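Local coordinates for protein isoaspartyl dipeptidase (Fervidobacterium islandicum, PDB 7CDH) that is a zinc-binding metallopeptidase of the amidohydrolase family that probably cleaves isoaspartyl dipeptides, a likely step in the repair or disposal of damaged proteins, at residues 134-137 against 143-146; 309-314 against 355-360; 230-235 against 268-273; 234-239 against 274-279. All coordinates share one frame; numbering follows the deposited sequence.

Contact 1 of 4, residues 134-137 against 143-146; sequences PVTF and RDIV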
loop_
_atom_site.group_PDB
_atom_site.type_symbol
_atom_site.label_atom_id
_atom_site.label_comp_id
_atom_site.label_asym_id
_atom_site.label_seq_id
_atom_site.Cartn_x
_atom_site.Cartn_y
_atom_site.Cartn_z
ATOM N N PRO A 134 4.635 -16.068 6.852
ATOM C CA PRO A 134 5.838 -15.760 7.611
ATOM C C PRO A 134 6.275 -14.304 7.455
ATOM O O PRO A 134 6.096 -13.799 6.373
ATOM C CB PRO A 134 6.878 -16.713 7.010
ATOM C CG PRO A 134 6.428 -16.886 5.603
ATOM C CD PRO A 134 4.913 -16.876 5.670
ATOM N N VAL A 135 6.810 -13.714 8.531
ATOM C CA VAL A 135 7.426 -12.360 8.552
ATOM C C VAL A 135 8.613 -12.420 7.594
ATOM O O VAL A 135 9.217 -13.494 7.475
ATOM C CB VAL A 135 7.913 -11.959 9.962
ATOM C CG1 VAL A 135 6.765 -11.702 10.909
ATOM C CG2 VAL A 135 8.896 -13.003 10.558
ATOM N N THR A 136 8.953 -11.301 6.963
ATOM C CA THR A 136 10.016 -11.242 5.939
ATOM C C THR A 136 10.742 -9.917 6.135
ATOM O O THR A 136 10.187 -9.077 6.810
ATOM C CB THR A 136 9.445 -11.458 4.529
ATOM O OG1 THR A 136 8.712 -10.294 4.148
ATOM C CG2 THR A 136 8.530 -12.660 4.444
ATOM N N PHE A 137 11.975 -9.821 5.650
ATOM C CA PHE A 137 12.755 -8.574 5.590
ATOM C C PHE A 137 12.249 -7.662 4.473
ATOM O O PHE A 137 12.327 -6.470 4.645
ATOM C CB PHE A 137 14.215 -8.889 5.282
ATOM C CG PHE A 137 14.972 -9.568 6.382
ATOM C CD1 PHE A 137 15.034 -10.953 6.458
ATOM C CD2 PHE A 137 15.641 -8.825 7.331
ATOM C CE1 PHE A 137 15.765 -11.584 7.459
ATOM C CE2 PHE A 137 16.386 -9.457 8.315
ATOM C CZ PHE A 137 16.475 -10.832 8.373
ATOM N N ARG A 143 12.689 -13.330 -1.960
ATOM C CA ARG A 143 13.575 -12.147 -2.032
ATOM C C ARG A 143 14.536 -12.129 -0.841
ATOM O O ARG A 143 15.680 -11.747 -1.066
ATOM C CB ARG A 143 12.807 -10.831 -2.052
ATOM C CG ARG A 143 12.093 -10.577 -3.358
ATOM C CD ARG A 143 11.219 -9.340 -3.197
ATOM N NE ARG A 143 12.115 -8.218 -3.096
ATOM C CZ ARG A 143 12.653 -7.642 -4.156
ATOM N NH1 ARG A 143 12.349 -8.124 -5.361
ATOM N NH2 ARG A 143 13.505 -6.624 -3.993
ATOM N N ASP A 144 14.093 -12.546 0.350
ATOM C CA ASP A 144 14.939 -12.579 1.573
ATOM C C ASP A 144 16.173 -13.451 1.327
ATOM O O ASP A 144 17.303 -12.970 1.522
ATOM C CB ASP A 144 14.161 -13.036 2.791
ATOM C CG ASP A 144 13.171 -12.033 3.346
ATOM O OD1 ASP A 144 13.042 -10.928 2.755
ATOM O OD2 ASP A 144 12.535 -12.372 4.402
ATOM N N ILE A 145 15.975 -14.667 0.845
ATOM C CA ILE A 145 17.094 -15.629 0.658
ATOM C C ILE A 145 17.935 -15.193 -0.543
ATOM O O ILE A 145 19.111 -15.395 -0.521
ATOM C CB ILE A 145 16.574 -17.070 0.569
ATOM C CG1 ILE A 145 17.730 -18.073 0.649
ATOM C CG2 ILE A 145 15.707 -17.257 -0.666
ATOM C CD1 ILE A 145 17.302 -19.519 0.920
ATOM N N VAL A 146 17.391 -14.525 -1.543
ATOM C CA VAL A 146 18.232 -14.128 -2.710
ATOM C C VAL A 146 19.079 -12.921 -2.279
ATOM O O VAL A 146 20.299 -12.993 -2.465
ATOM C CB VAL A 146 17.376 -13.935 -3.978
ATOM C CG1 VAL A 146 18.130 -13.332 -5.153
ATOM C CG2 VAL A 146 16.759 -15.241 -4.417
#
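OD2 of Asp-144 accepts a hydrogen bond from the backbone N of Phe-137 at 2.9 Å, with an angle of 158° at the hydrogen. The N-H arrives on the syn side of the carboxylate, somewhat out of its plane. Thr-127 OG1 also bonds to OD2 and Thr-138 OG1 bonds to OD1, so both oxygens of this buried acid are engaged and its rotation is restricted. Asp-144 is a worked example of a helix carboxylate holding the loop that leads into its own helix, here together with the end of strand 122-127. Its CG stands opposite the carbonyl carbon about the first torsion (chi1 -73°), which directs the acid to the loop. There OD2 lies 3.2 Å from CB of Thr-136, and the Phe-137 ring turns its edge to the group, CD1 being 3.5 Å from OD2 with the two planes steeply inclined. With an alanine here, the Phe-137 N-H is likely to lose its acceptor and the hydroxyls of Thr-127 and Thr-138 their shared partner, leaving the loop freer to shift. The Phe-137 ring settles between helix 106-118, through Leu-106 and Tyr-110, and Ile-125 of strand 122-127, and it also packs on Leu-147 of a second subunit, while helix 141-147 rests on helix 169-186.

Contact 2 of 4, residues 309-314 against 355-360; sequences AVWYTI and ILVDEQ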
loop_
_atom_site.group_PDB
_atom_site.type_symbol
_atom_site.label_atom_id
_atom_site.label_comp_id
_atom_site.label_asym_id
_atom_site.label_seq_id
_atom_site.Cartn_x
_atom_site.Cartn_y
_atom_site.Cartn_z
ATOM N N ALA A 309 24.091 -27.450 25.900
ATOM C CA ALA A 309 23.402 -28.732 25.678
ATOM C C ALA A 309 24.098 -29.571 24.590
ATOM O O ALA A 309 23.915 -30.792 24.602
ATOM C CB ALA A 309 21.965 -28.496 25.326
ATOM N N VAL A 310 24.847 -28.982 23.668
ATOM C CA VAL A 310 25.294 -29.749 22.480
ATOM C C VAL A 310 26.425 -30.699 22.913
ATOM O O VAL A 310 26.351 -31.921 22.633
ATOM C CB VAL A 310 25.698 -28.830 21.321
ATOM C CG1 VAL A 310 26.541 -29.581 20.303
ATOM C CG2 VAL A 310 24.465 -28.236 20.647
ATOM N N TRP A 311 27.439 -30.166 23.575
ATOM C CA TRP A 311 28.606 -30.961 24.000
ATOM C C TRP A 311 28.178 -31.877 25.151
ATOM O O TRP A 311 28.629 -33.042 25.223
ATOM C CB TRP A 311 29.766 -30.040 24.353
ATOM C CG TRP A 311 31.007 -30.775 24.728
ATOM C CD1 TRP A 311 31.649 -30.707 25.925
ATOM C CD2 TRP A 311 31.730 -31.719 23.924
ATOM N NE1 TRP A 311 32.745 -31.508 25.908
ATOM C CE2 TRP A 311 32.831 -32.137 24.693
ATOM C CE3 TRP A 311 31.586 -32.215 22.625
ATOM C CZ2 TRP A 311 33.773 -33.051 24.215
ATOM C CZ3 TRP A 311 32.501 -33.129 22.157
ATOM C CH2 TRP A 311 33.581 -33.540 22.941
ATOM N N TYR A 312 27.264 -31.411 25.980
ATOM C CA TYR A 312 26.685 -32.238 27.057
ATOM C C TYR A 312 26.079 -33.504 26.440
ATOM O O TYR A 312 26.298 -34.599 27.000
ATOM C CB TYR A 312 25.659 -31.430 27.849
ATOM C CG TYR A 312 25.031 -32.172 29.000
ATOM C CD1 TYR A 312 25.698 -32.355 30.197
ATOM C CD2 TYR A 312 23.769 -32.705 28.887
ATOM C CE1 TYR A 312 25.110 -33.022 31.257
ATOM C CE2 TYR A 312 23.170 -33.386 29.924
ATOM C CZ TYR A 312 23.841 -33.540 31.117
ATOM O OH TYR A 312 23.221 -34.210 32.124
ATOM N N THR A 313 25.300 -33.347 25.368
ATOM C CA THR A 313 24.502 -34.443 24.744
ATOM C C THR A 313 25.485 -35.417 24.078
ATOM O O THR A 313 25.340 -36.596 24.299
ATOM C CB THR A 313 23.373 -33.922 23.835
ATOM O OG1 THR A 313 22.435 -33.225 24.671
ATOM C CG2 THR A 313 22.637 -35.021 23.095
ATOM N N ILE A 314 26.514 -34.920 23.411
ATOM C CA ILE A 314 27.587 -35.759 22.818
ATOM C C ILE A 314 28.263 -36.599 23.927
ATOM O O ILE A 314 28.465 -37.818 23.722
ATOM C CB ILE A 314 28.572 -34.878 22.046
ATOM C CG1 ILE A 314 27.921 -34.308 20.788
ATOM C CG2 ILE A 314 29.853 -35.638 21.710
ATOM C CD1 ILE A 314 28.712 -33.175 20.176
ATOM N N ILE A 355 37.659 -27.553 17.960
ATOM C CA ILE A 355 37.735 -27.534 19.446
ATOM C C ILE A 355 38.835 -28.510 19.878
ATOM O O ILE A 355 39.129 -29.503 19.185
ATOM C CB ILE A 355 36.380 -27.828 20.123
ATOM C CG1 ILE A 355 35.844 -29.212 19.774
ATOM C CG2 ILE A 355 35.371 -26.741 19.804
ATOM C CD1 ILE A 355 34.662 -29.674 20.626
ATOM N N LEU A 356 39.460 -28.192 20.987
ATOM C CA LEU A 356 40.474 -29.050 21.619
ATOM C C LEU A 356 39.876 -29.527 22.929
ATOM O O LEU A 356 39.461 -28.703 23.741
ATOM C CB LEU A 356 41.742 -28.225 21.802
ATOM C CG LEU A 356 42.533 -27.998 20.519
ATOM C CD1 LEU A 356 43.480 -26.829 20.674
ATOM C CD2 LEU A 356 43.307 -29.260 20.141
ATOM N N VAL A 357 39.765 -30.833 23.069
ATOM C CA VAL A 357 39.151 -31.482 24.252
ATOM C C VAL A 357 40.247 -32.227 25.016
ATOM O O VAL A 357 41.212 -32.707 24.412
ATOM C CB VAL A 357 38.027 -32.367 23.719
ATOM C CG1 VAL A 357 37.484 -33.310 24.764
ATOM C CG2 VAL A 357 36.936 -31.482 23.145
ATOM N N ASP A 358 40.162 -32.244 26.329
ATOM C CA ASP A 358 41.073 -33.044 27.181
ATOM C C ASP A 358 40.705 -34.533 27.015
ATOM O O ASP A 358 39.517 -34.865 27.165
ATOM C CB ASP A 358 40.954 -32.549 28.616
ATOM C CG ASP A 358 41.966 -33.207 29.516
ATOM O OD1 ASP A 358 41.725 -34.397 29.889
ATOM O OD2 ASP A 358 42.993 -32.536 29.787
ATOM N N GLU A 359 41.661 -35.406 26.682
ATOM C CA GLU A 359 41.358 -36.827 26.347
ATOM C C GLU A 359 40.879 -37.581 27.595
ATOM O O GLU A 359 40.133 -38.542 27.424
ATOM C CB GLU A 359 42.550 -37.506 25.678
ATOM C CG GLU A 359 43.759 -37.657 26.592
ATOM C CD GLU A 359 44.979 -38.300 25.954
ATOM O OE1 GLU A 359 44.885 -38.713 24.765
ATOM O OE2 GLU A 359 46.011 -38.401 26.661
ATOM N N GLN A 360 41.234 -37.140 28.804
ATOM C CA GLN A 360 40.778 -37.785 30.066
ATOM C C GLN A 360 39.382 -37.257 30.418
ATOM O O GLN A 360 38.418 -38.039 30.283
ATOM C CB GLN A 360 41.784 -37.555 31.208
ATOM C CG GLN A 360 43.137 -38.237 31.002
ATOM C CD GLN A 360 43.008 -39.700 30.633
ATOM O OE1 GLN A 360 42.329 -40.478 31.301
ATOM N NE2 GLN A 360 43.661 -40.093 29.549
#
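Helix residue Trp-311 and strand residue Val-357 have the nearest CA atoms across the contact, yet these remain 10.6 Å apart, a separation that a large side chain has to bridge. The indole does so. Its CG is swung opposite the backbone N (chi1 -177°), carrying the six-membered ring away from the helix while Val-357 advances from the opposite direction. Both valine methyls meet the far corner of the ring: CZ2 of Trp-311 lies 3.7 Å from CG2 of Val-357 and 3.8 Å from its CG1. Two residues earlier on the same side of the strand, Ile-355 sets its CD1 over one face of the indole, 4.4 Å from Trp-311 CZ3. The contact is wholly apolar, with no hydrogen bond passing between the segments, but the polar end of the indole is provided for, since NE1 bonds to the carbonyl oxygen of Phe-362. Leu-54 and Ile-364, from the strands flanking 354-358, also touch the ring. Beyond Val-357 the strand ends in an Asx turn, in which Asp-358 OD1 accepts from the backbone N of Gln-360 at 3.0 Å. A late barrel helix laid against a strand that returns to pair antiparallel with 51-59 is consistent with the amidohydrolase architecture, in which chain from both ends of the TIM-barrel enzyme builds a small beta domain beside the barrel.

Contact 3 of 4, residues 230-235 against 268-273; sequences KLFEQG and ICEAYE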
loop_
_atom_site.group_PDB
_atom_site.type_symbol
_atom_site.label_atom_id
_atom_site.label_comp_id
_atom_site.label_asym_id
_atom_site.label_seq_id
_atom_site.Cartn_x
_atom_site.Cartn_y
_atom_site.Cartn_z
ATOM N N LYS A 230 6.760 -42.022 19.540
ATOM C CA LYS A 230 5.859 -42.117 18.364
ATOM C C LYS A 230 6.343 -41.116 17.296
ATOM O O LYS A 230 6.501 -41.510 16.114
ATOM C CB LYS A 230 4.403 -41.938 18.804
ATOM C CG LYS A 230 3.379 -42.172 17.699
ATOM C CD LYS A 230 1.996 -42.625 18.186
ATOM C CE LYS A 230 0.855 -42.139 17.310
ATOM N NZ LYS A 230 0.273 -40.865 17.804
ATOM N N LEU A 231 6.651 -39.877 17.679
ATOM C CA LEU A 231 7.158 -38.884 16.698
ATOM C C LEU A 231 8.519 -39.333 16.155
ATOM O O LEU A 231 8.764 -39.169 14.928
ATOM C CB LEU A 231 7.266 -37.492 17.324
ATOM C CG LEU A 231 7.663 -36.393 16.352
ATOM C CD1 LEU A 231 6.820 -36.452 15.084
ATOM C CD2 LEU A 231 7.555 -35.042 17.017
ATOM N N PHE A 232 9.404 -39.826 17.014
ATOM C CA PHE A 232 10.760 -40.231 16.573
ATOM C C PHE A 232 10.668 -41.391 15.578
ATOM O O PHE A 232 11.427 -41.374 14.565
ATOM C CB PHE A 232 11.672 -40.540 17.749
ATOM C CG PHE A 232 13.028 -40.987 17.295
ATOM C CD1 PHE A 232 13.886 -40.091 16.682
ATOM C CD2 PHE A 232 13.419 -42.317 17.418
ATOM C CE1 PHE A 232 15.152 -40.496 16.276
ATOM C CE2 PHE A 232 14.670 -42.720 16.986
ATOM C CZ PHE A 232 15.541 -41.809 16.436
ATOM N N GLU A 233 9.729 -42.316 15.759
ATOM C CA GLU A 233 9.590 -43.424 14.782
ATOM C C GLU A 233 8.967 -42.885 13.471
ATOM O O GLU A 233 9.445 -43.297 12.400
ATOM C CB GLU A 233 9.087 -44.698 15.487
ATOM C CG GLU A 233 7.671 -44.688 16.037
ATOM C CD GLU A 233 7.329 -45.937 16.861
ATOM O OE1 GLU A 233 6.194 -46.494 16.703
ATOM O OE2 GLU A 233 8.205 -46.369 17.667
ATOM N N GLN A 234 8.097 -41.869 13.485
ATOM C CA GLN A 234 7.726 -41.134 12.237
ATOM C C GLN A 234 9.006 -40.510 11.636
ATOM O O GLN A 234 9.198 -40.531 10.379
ATOM C CB GLN A 234 6.652 -40.085 12.522
ATOM C CG GLN A 234 5.200 -40.451 12.193
ATOM C CD GLN A 234 4.385 -39.232 11.741
ATOM O OE1 GLN A 234 4.344 -38.155 12.373
ATOM N NE2 GLN A 234 3.721 -39.370 10.595
ATOM N N GLY A 235 9.906 -40.003 12.483
ATOM C CA GLY A 235 11.198 -39.437 12.045
ATOM C C GLY A 235 12.084 -40.443 11.324
ATOM O O GLY A 235 12.673 -40.085 10.260
ATOM N N ILE A 268 19.218 -41.210 19.611
ATOM C CA ILE A 268 20.507 -41.266 18.860
ATOM C C ILE A 268 20.996 -42.729 18.790
ATOM O O ILE A 268 21.588 -43.137 17.747
ATOM C CB ILE A 268 21.539 -40.328 19.517
ATOM C CG1 ILE A 268 21.167 -38.874 19.239
ATOM C CG2 ILE A 268 22.975 -40.648 19.078
ATOM C CD1 ILE A 268 22.018 -37.880 19.976
ATOM N N CYS A 269 20.798 -43.481 19.872
ATOM C CA CYS A 269 21.255 -44.889 19.993
ATOM C C CYS A 269 20.423 -45.756 19.056
ATOM O O CYS A 269 21.013 -46.553 18.316
ATOM C CB CYS A 269 21.207 -45.377 21.436
ATOM S SG CYS A 269 22.496 -44.594 22.444
ATOM N N GLU A 270 19.117 -45.528 19.017
ATOM C CA GLU A 270 18.239 -46.235 18.065
ATOM C C GLU A 270 18.672 -45.889 16.642
ATOM O O GLU A 270 18.697 -46.808 15.818
ATOM C CB GLU A 270 16.785 -45.887 18.296
ATOM C CG GLU A 270 15.842 -46.644 17.372
ATOM C CD GLU A 270 14.368 -46.567 17.758
ATOM O OE1 GLU A 270 14.086 -46.150 18.907
ATOM O OE2 GLU A 270 13.506 -46.944 16.917
ATOM N N ALA A 271 19.007 -44.629 16.340
ATOM C CA ALA A 271 19.286 -44.238 14.941
ATOM C C ALA A 271 20.566 -44.948 14.478
ATOM O O ALA A 271 20.596 -45.384 13.299
ATOM C CB ALA A 271 19.349 -42.734 14.782
ATOM N N TYR A 272 21.562 -45.064 15.364
ATOM C CA TYR A 272 22.866 -45.754 15.126
ATOM C C TYR A 272 22.674 -47.256 14.822
ATOM O O TYR A 272 23.162 -47.735 13.773
ATOM C CB TYR A 272 23.772 -45.597 16.347
ATOM C CG TYR A 272 25.184 -46.111 16.205
ATOM C CD1 TYR A 272 26.044 -45.645 15.218
ATOM C CD2 TYR A 272 25.692 -47.014 17.128
ATOM C CE1 TYR A 272 27.359 -46.090 15.129
ATOM C CE2 TYR A 272 26.998 -47.470 17.053
ATOM C CZ TYR A 272 27.831 -47.007 16.054
ATOM O OH TYR A 272 29.106 -47.478 16.031
ATOM N N GLU A 273 21.997 -47.979 15.718
ATOM C CA GLU A 273 21.706 -49.435 15.589
ATOM C C GLU A 273 21.005 -49.722 14.255
ATOM O O GLU A 273 21.224 -50.848 13.717
ATOM C CB GLU A 273 20.827 -49.935 16.731
ATOM C CG GLU A 273 21.579 -50.109 18.029
ATOM C CD GLU A 273 20.655 -50.264 19.229
ATOM O OE1 GLU A 273 19.469 -50.653 19.020
ATOM O OE2 GLU A 273 21.111 -49.975 20.364
#
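Phe-232 is the first residue along 230-235 to reach 268-273, and it supplies about half of the contact. The nearest CA atoms, those of Phe-232 and Ala-271, are 9.6 Å apart, so the helices meet through side chains. A chi1 of 178° sends the ring straight out from its helix and across the gap, where it offers its edge. CE2 of Phe-232 lies 3.9 Å from CD of Glu-270, and CB and CG of the glutamate follow at only slightly greater range, making the whole extended chain a rail beside the ring edge. The two side chains slide past one another in opposite directions, and the carboxylate plane is turned 82° from the ring. At the neighbouring corner, Phe-232 CZ meets the methyl of Ala-271 at 4.3 Å.

Such side-by-side helices are the outer layer of a TIM barrel. Strand 245-248 follows the first helix, and strands 245-248 and 280-283, joined by helix 264-273 in a beta-alpha-beta crossover, lie parallel beneath them. Ile-245 and Leu-247 receive the Phe-232 ring, while Ala-271 sits on Val-280.

Glu-233 comes next, on the exposed side. Its OE2 stays 5.4 Å from OE2 of Glu-270; these like charges are near but not in contact, so any mutual effect is probably small. Replacing Glu-270 by an alanine would probably uncover the CE2 edge of Phe-232 and open a gap between the helices.

Contact 4 of 4, residues 234-239 against 274-279; sequences QGLEFA and NGLLDN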
loop_
_atom_site.group_PDB
_atom_site.type_symbol
_atom_site.label_atom_id
_atom_site.label_comp_id
_atom_site.label_asym_id
_atom_site.label_seq_id
_atom_site.Cartn_x
_atom_site.Cartn_y
_atom_site.Cartn_z
ATOM N N GLN A 234 8.097 -41.869 13.485
ATOM C CA GLN A 234 7.726 -41.134 12.237
ATOM C C GLN A 234 9.006 -40.510 11.636
ATOM O O GLN A 234 9.198 -40.531 10.379
ATOM C CB GLN A 234 6.652 -40.085 12.522
ATOM C CG GLN A 234 5.200 -40.451 12.193
ATOM C CD GLN A 234 4.385 -39.232 11.741
ATOM O OE1 GLN A 234 4.344 -38.155 12.373
ATOM N NE2 GLN A 234 3.721 -39.370 10.595
ATOM N N GLY A 235 9.906 -40.003 12.483
ATOM C CA GLY A 235 11.198 -39.437 12.045
ATOM C C GLY A 235 12.084 -40.443 11.324
ATOM O O GLY A 235 12.673 -40.085 10.260
ATOM N N LEU A 236 12.230 -41.658 11.868
ATOM C CA LEU A 236 13.069 -42.708 11.221
ATOM C C LEU A 236 12.435 -43.137 9.900
ATOM O O LEU A 236 13.181 -43.415 8.958
ATOM C CB LEU A 236 13.262 -43.904 12.149
ATOM C CG LEU A 236 14.087 -43.626 13.395
ATOM C CD1 LEU A 236 14.198 -44.876 14.243
ATOM C CD2 LEU A 236 15.455 -43.079 13.034
ATOM N N GLU A 237 11.118 -43.113 9.780
ATOM C CA GLU A 237 10.508 -43.419 8.468
ATOM C C GLU A 237 10.907 -42.313 7.485
ATOM O O GLU A 237 11.211 -42.643 6.302
ATOM C CB GLU A 237 9.000 -43.615 8.563
ATOM C CG GLU A 237 8.405 -43.998 7.206
ATOM C CD GLU A 237 9.110 -45.151 6.486
ATOM O OE1 GLU A 237 9.337 -45.026 5.230
ATOM O OE2 GLU A 237 9.460 -46.163 7.199
ATOM N N PHE A 238 10.978 -41.063 7.963
ATOM C CA PHE A 238 11.349 -39.881 7.145
ATOM C C PHE A 238 12.826 -39.994 6.742
ATOM O O PHE A 238 13.138 -39.725 5.553
ATOM C CB PHE A 238 11.001 -38.593 7.907
ATOM C CG PHE A 238 11.257 -37.312 7.165
ATOM C CD1 PHE A 238 10.420 -36.914 6.148
ATOM C CD2 PHE A 238 12.338 -36.515 7.485
ATOM C CE1 PHE A 238 10.656 -35.738 5.462
ATOM C CE2 PHE A 238 12.579 -35.337 6.792
ATOM C CZ PHE A 238 11.717 -34.935 5.800
ATOM N N ALA A 239 13.716 -40.351 7.676
ATOM C CA ALA A 239 15.157 -40.631 7.398
ATOM C C ALA A 239 15.297 -41.725 6.341
ATOM O O ALA A 239 16.160 -41.544 5.442
ATOM C CB ALA A 239 15.923 -41.053 8.629
ATOM N N ASN A 274 20.236 -48.752 13.732
ATOM C CA ASN A 274 19.450 -48.911 12.484
ATOM C C ASN A 274 20.134 -48.227 11.292
ATOM O O ASN A 274 19.499 -48.133 10.257
ATOM C CB ASN A 274 18.013 -48.513 12.764
ATOM C CG ASN A 274 17.471 -49.447 13.823
ATOM O OD1 ASN A 274 17.198 -50.612 13.534
ATOM N ND2 ASN A 274 17.407 -48.998 15.064
ATOM N N GLY A 275 21.404 -47.843 11.398
ATOM C CA GLY A 275 22.158 -47.228 10.290
ATOM C C GLY A 275 21.558 -45.921 9.763
ATOM O O GLY A 275 21.704 -45.676 8.543
ATOM N N LEU A 276 20.988 -45.077 10.637
ATOM C CA LEU A 276 20.381 -43.788 10.254
ATOM C C LEU A 276 21.005 -42.609 11.012
ATOM O O LEU A 276 20.495 -41.493 10.894
ATOM C CB LEU A 276 18.888 -43.890 10.547
ATOM C CG LEU A 276 18.128 -44.933 9.741
ATOM C CD1 LEU A 276 16.696 -45.012 10.226
ATOM C CD2 LEU A 276 18.163 -44.639 8.256
ATOM N N LEU A 277 22.116 -42.801 11.696
ATOM C CA LEU A 277 22.798 -41.676 12.364
ATOM C C LEU A 277 23.245 -40.626 11.332
ATOM O O LEU A 277 23.497 -39.488 11.742
ATOM C CB LEU A 277 23.980 -42.193 13.174
ATOM C CG LEU A 277 24.509 -41.203 14.210
ATOM C CD1 LEU A 277 23.572 -41.104 15.383
ATOM C CD2 LEU A 277 25.894 -41.580 14.687
ATOM N N ASP A 278 23.312 -40.939 10.048
ATOM C CA ASP A 278 23.697 -39.929 9.019
ATOM C C ASP A 278 22.536 -38.934 8.830
ATOM O O ASP A 278 22.761 -37.851 8.281
ATOM C CB ASP A 278 24.163 -40.593 7.720
ATOM C CG ASP A 278 25.575 -41.194 7.780
ATOM O OD1 ASP A 278 26.302 -40.921 8.762
ATOM O OD2 ASP A 278 25.952 -41.952 6.843
ATOM N N ASN A 279 21.350 -39.252 9.337
ATOM C CA ASN A 279 20.127 -38.493 9.020
ATOM C C ASN A 279 19.703 -37.724 10.267
ATOM O O ASN A 279 18.568 -37.335 10.351
ATOM C CB ASN A 279 19.056 -39.447 8.476
ATOM C CG ASN A 279 19.537 -40.153 7.226
ATOM O OD1 ASN A 279 20.416 -41.013 7.302
ATOM N ND2 ASN A 279 19.009 -39.759 6.077
#
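Leu-276 is the first residue of 274-279 to touch segment 234-239 of helix 229-240, and the turn just before it prepares the encounter. Helix 264-273 finishes in a Schellman motif, with Gly-275 as its C-prime residue at positive phi; Gly-275 N returns to Tyr-272 O and Leu-276 N to Ala-271 O. Leu-276 then points at the helix and divides its methyls between two residues one turn apart. Its CD1 approaches CD2 of Leu-236 to 3.6 Å, while its CD2 rests 4.2 Å from CB of Ala-239. After the short 3-10 turn of Leu-277 and Asp-278, Asn-279 N closes back on Leu-276 O at 2.9 Å. Asn-279 packs through its aliphatic root, CB to CB with Ala-239 at 3.5 Å. With CG beside its own backbone N (chi1 -59°), the amide passes alongside the Ala-239 backbone; ND2 comes near Ala-239 O at a poor angle, and its hydrogen bond goes instead to Gly-243 O. The small methyl of Ala-239 admits the loop closely, with the CA atoms of Ala-239 and Asn-279 only 5.6 Å apart. Between the two segments, therefore, cohesion comes from apolar burial, while the polar end of Asn-279 ties the start of strand 280-283 to the turn after helix 229-240.

Followed from the N terminus, contact 1 comes first, a short local closure between a loop and the helix it enters, lying about 31 to 36 Å, centre to centre, from the other three. Contacts 3 and 4 both start on helix 229-240, share Gln-234 and Gly-235, and run side by side with centres about 6 Å apart. Neither nests in the other: their spans interleave, each closing a loop that includes strand 245-248, first onto helix 264-273 and then onto the turn beyond it. Contact 2 opens afterwards and joins helix 309-318 to strand 354-358. Packing of Thr-313 against Ile-268 links it to contact 3, continuing the row of barrel helices.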